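Local coordinates for protein BexL (Amycolatopsis orientalis, PDB 4XRW) that probably acts as a di-domain aromatase/cyclase of a type II polyketide synthase, cyclising and aromatising a polyketide in the BE-7585A biosynthetic pathway, at residues Pro254-Leu259 with Glu304-Ala309. Residues are numbered along the deposited sequence; the frame is centred on the assembly and turned at random.
Sequences PALMTL and EFVRTA
Leu256 and Val306 carry the centre of this contact, a compact example of how a helix-grip fold joins its long C-terminal helix 299-326, near its start, to the turn that leads into strand 257-268 of the antiparallel sheet. CD1 is the branch of the leucine that does the touching: it lies 3.8 Å from Val306 CG2 and also meets the ring of Phe305, where CD2 is the nearest atom at 3.8 Å. The two branched side chains reach out from opposing backbones and lie alongside each other, pointing opposite ways, whereas the leucine stands roughly perpendicular to Phe305. The methyl comes to the phenylalanine ring obliquely, beside its CD2–CE2 side. Phe305 gets there because its CG stands anti to the backbone N (chi1 176°), and it is the one exposed member of the four residues that touch. Val306 divides its two methyls between two partners: CG2 goes to the leucine, and CG1 to the sulfur of Met257, with SD 4.0 Å away. In Met257, chi1 and the extended chi2 carry SD to the valine, and the bend at chi3 (-66°) turns CE away from it. Leu256 lies in a type I beta turn, Pro254 to Met257, closed by a hydrogen bond from Met257 N to Pro254 O (3.3 Å). Leu256 also touches Ile289 and Val292 of the short helix 289-293, and Met257 rests on Val282 and Gln250 of neighbouring strands. No hydrogen bond or salt bridge joins the two segments, and the backbones stay apart, 8.0 Å between the CA atoms of Leu256 and Val306. The contact is thus apolar, mostly buried and without a directional bond, so it rests on van der Waals fit and probably on the exclusion of water.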
ATOM      1  N   PRO A 254       7.494   3.138  12.323  1.00 24.58           N
ATOM      2  CA  PRO A 254       7.822   3.249  13.736  1.00 30.74           C
ATOM      3  C   PRO A 254       7.441   1.973  14.465  1.00 32.20           C
ATOM      4  O   PRO A 254       6.738   1.119  13.891  1.00 25.96           O
ATOM      5  CB  PRO A 254       6.970   4.415  14.191  1.00 29.18           C
ATOM      6  CG  PRO A 254       5.800   4.370  13.363  1.00 27.44           C
ATOM      7  CD  PRO A 254       6.262   3.877  12.016  1.00 25.49           C
ATOM      8  N   ALA A 255       7.884   1.847  15.712  1.00 30.81           N
ATOM      9  CA  ALA A 255       7.707   0.597  16.449  1.00 30.20           C
ATOM     10  C   ALA A 255       6.246   0.184  16.601  1.00 28.85           C
ATOM     11  O   ALA A 255       5.971  -1.007  16.647  1.00 31.49           O
ATOM     12  CB  ALA A 255       8.353   0.703  17.837  1.00 32.70           C
ATOM     13  N   LEU A 256       5.323   1.142  16.659  1.00 27.57           N
ATOM     14  CA  LEU A 256       3.892   0.841  16.927  1.00 29.44           C
ATOM     15  C   LEU A 256       3.040   0.427  15.737  1.00 30.31           C
ATOM     16  O   LEU A 256       1.897  -0.010  15.919  1.00 27.85           O
ATOM     17  CB  LEU A 256       3.183   2.051  17.560  1.00 29.72           C
ATOM     18  CG  LEU A 256       3.401   2.446  19.021  1.00 34.64           C
ATOM     19  CD1 LEU A 256       2.371   3.499  19.398  1.00 35.96           C
ATOM     20  CD2 LEU A 256       3.323   1.229  19.965  1.00 38.30           C
ATOM     21  N   MET A 257       3.550   0.588  14.517  1.00 24.77           N
ATOM     22  CA  MET A 257       2.760   0.278  13.329  1.00 27.39           C
ATOM     23  C   MET A 257       3.441  -0.802  12.506  1.00 25.53           C
ATOM     24  O   MET A 257       4.646  -0.751  12.247  1.00 27.02           O
ATOM     25  CB  MET A 257       2.531   1.544  12.459  1.00 26.81           C
ATOM     26  CG  MET A 257       1.783   2.685  13.138  1.00 28.58           C
ATOM     27  SD  MET A 257       1.349   4.036  12.016  1.00 33.40           S
ATOM     28  CE  MET A 257       2.971   4.606  11.649  1.00 28.26           C
ATOM     29  N   THR A 258       2.660  -1.794  12.105  1.00 24.52           N
ATOM     30  CA  THR A 258       3.122  -2.770  11.140  1.00 24.81           C
ATOM     31  C   THR A 258       2.747  -2.344   9.720  1.00 23.91           C
ATOM     32  O   THR A 258       3.364  -2.797   8.761  1.00 23.69           O
ATOM     33  CB  THR A 258       2.534  -4.150  11.413  1.00 30.58           C
ATOM     34  OG1 THR A 258       1.117  -4.047  11.418  1.00 43.11           O
ATOM     35  CG2 THR A 258       2.984  -4.642  12.740  1.00 28.09           C
ATOM     36  N   LEU A 259       1.742  -1.481   9.591  1.00 21.91           N
ATOM     37  CA  LEU A 259       1.339  -0.947   8.300  1.00 22.41           C
ATOM     38  C   LEU A 259       0.768   0.435   8.488  1.00 18.55           C
ATOM     39  O   LEU A 259       0.072   0.708   9.458  1.00 22.06           O
ATOM     40  CB  LEU A 259       0.289  -1.854   7.630  1.00 23.00           C
ATOM     41  CG  LEU A 259      -0.328  -1.279   6.342  1.00 24.14           C
ATOM     42  CD1 LEU A 259      -0.094  -2.182   5.168  1.00 29.22           C
ATOM     43  CD2 LEU A 259      -1.797  -0.952   6.514  1.00 27.92           C
ATOM     44  N   GLU A 304      -5.481   5.066  19.952  1.00 45.59           N
ATOM     45  CA  GLU A 304      -5.789   6.488  20.073  1.00 51.87           C
ATOM     46  C   GLU A 304      -4.527   7.332  19.968  1.00 43.16           C
ATOM     47  O   GLU A 304      -4.552   8.427  19.419  1.00 47.13           O
ATOM     48  CB  GLU A 304      -6.529   6.773  21.382  1.00 68.04           C
ATOM     49  CG  GLU A 304      -7.992   6.311  21.364  1.00100.14           C
ATOM     50  CD  GLU A 304      -8.787   6.878  20.189  1.00116.00           C
ATOM     51  OE1 GLU A 304      -9.242   8.041  20.280  1.00103.21           O
ATOM     52  OE2 GLU A 304      -8.962   6.159  19.173  1.00 83.44           O
ATOM     53  N   PHE A 305      -3.411   6.820  20.461  1.00 35.11           N
ATOM     54  CA  PHE A 305      -2.161   7.567  20.403  1.00 41.80           C
ATOM     55  C   PHE A 305      -1.793   7.778  18.943  1.00 43.05           C
ATOM     56  O   PHE A 305      -1.482   8.891  18.505  1.00 37.79           O
ATOM     57  CB  PHE A 305      -1.065   6.812  21.148  1.00 42.08           C
ATOM     58  CG  PHE A 305       0.297   7.445  21.075  1.00 40.85           C
ATOM     59  CD1 PHE A 305       0.661   8.435  21.968  1.00 46.31           C
ATOM     60  CD2 PHE A 305       1.225   7.011  20.152  1.00 46.82           C
ATOM     61  CE1 PHE A 305       1.920   8.997  21.928  1.00 46.79           C
ATOM     62  CE2 PHE A 305       2.491   7.567  20.103  1.00 53.80           C
ATOM     63  CZ  PHE A 305       2.838   8.565  20.995  1.00 52.97           C
ATOM     64  N   VAL A 306      -1.859   6.695  18.187  1.00 39.00           N
ATOM     65  CA  VAL A 306      -1.495   6.738  16.783  1.00 40.41           C
ATOM     66  C   VAL A 306      -2.516   7.589  16.031  1.00 35.69           C
ATOM     67  O   VAL A 306      -2.130   8.448  15.246  1.00 38.38           O
ATOM     68  CB  VAL A 306      -1.392   5.302  16.180  1.00 28.72           C
ATOM     69  CG1 VAL A 306      -1.301   5.354  14.685  1.00 35.36           C
ATOM     70  CG2 VAL A 306      -0.162   4.586  16.730  1.00 28.39           C
ATOM     71  N   ARG A 307      -3.805   7.361  16.288  1.00 31.65           N
ATOM     72  CA  ARG A 307      -4.876   8.055  15.606  1.00 31.43           C
ATOM     73  C   ARG A 307      -4.810   9.555  15.819  1.00 41.05           C
ATOM     74  O   ARG A 307      -5.044  10.324  14.883  1.00 37.04           O
ATOM     75  CB  ARG A 307      -6.249   7.563  16.056  1.00 39.17           C
ATOM     76  CG  ARG A 307      -7.384   8.259  15.305  1.00 46.55           C
ATOM     77  CD  ARG A 307      -8.771   7.948  15.850  1.00 60.21           C
ATOM     78  NE  ARG A 307      -9.779   8.691  15.081  1.00 65.18           N
ATOM     79  CZ  ARG A 307     -10.885   8.172  14.545  1.00 72.98           C
ATOM     80  NH1 ARG A 307     -11.176   6.883  14.695  1.00 78.01           N
ATOM     81  NH2 ARG A 307     -11.716   8.954  13.857  1.00 64.81           N
ATOM     82  N   THR A 308      -4.508   9.992  17.033  1.00 37.72           N
ATOM     83  CA  THR A 308      -4.438  11.436  17.249  1.00 42.37           C
ATOM     84  C   THR A 308      -3.219  12.053  16.569  1.00 37.48           C
ATOM     85  O   THR A 308      -3.336  13.118  15.984  1.00 39.28           O
ATOM     86  CB  THR A 308      -4.437  11.815  18.753  1.00 49.05           C
ATOM     87  OG1 THR A 308      -3.313  11.226  19.427  1.00 50.27           O
ATOM     88  CG2 THR A 308      -5.745  11.379  19.387  1.00 41.03           C
ATOM     89  N   ALA A 309      -2.060  11.405  16.629  1.00 37.02           N
ATOM     90  CA  ALA A 309      -0.879  11.946  15.989  1.00 36.49           C
ATOM     91  C   ALA A 309      -1.115  12.123  14.475  1.00 41.19           C
ATOM     92  O   ALA A 309      -0.871  13.196  13.921  1.00 41.80           O
ATOM     93  CB  ALA A 309       0.326  11.060  16.245  1.00 37.39           C
TER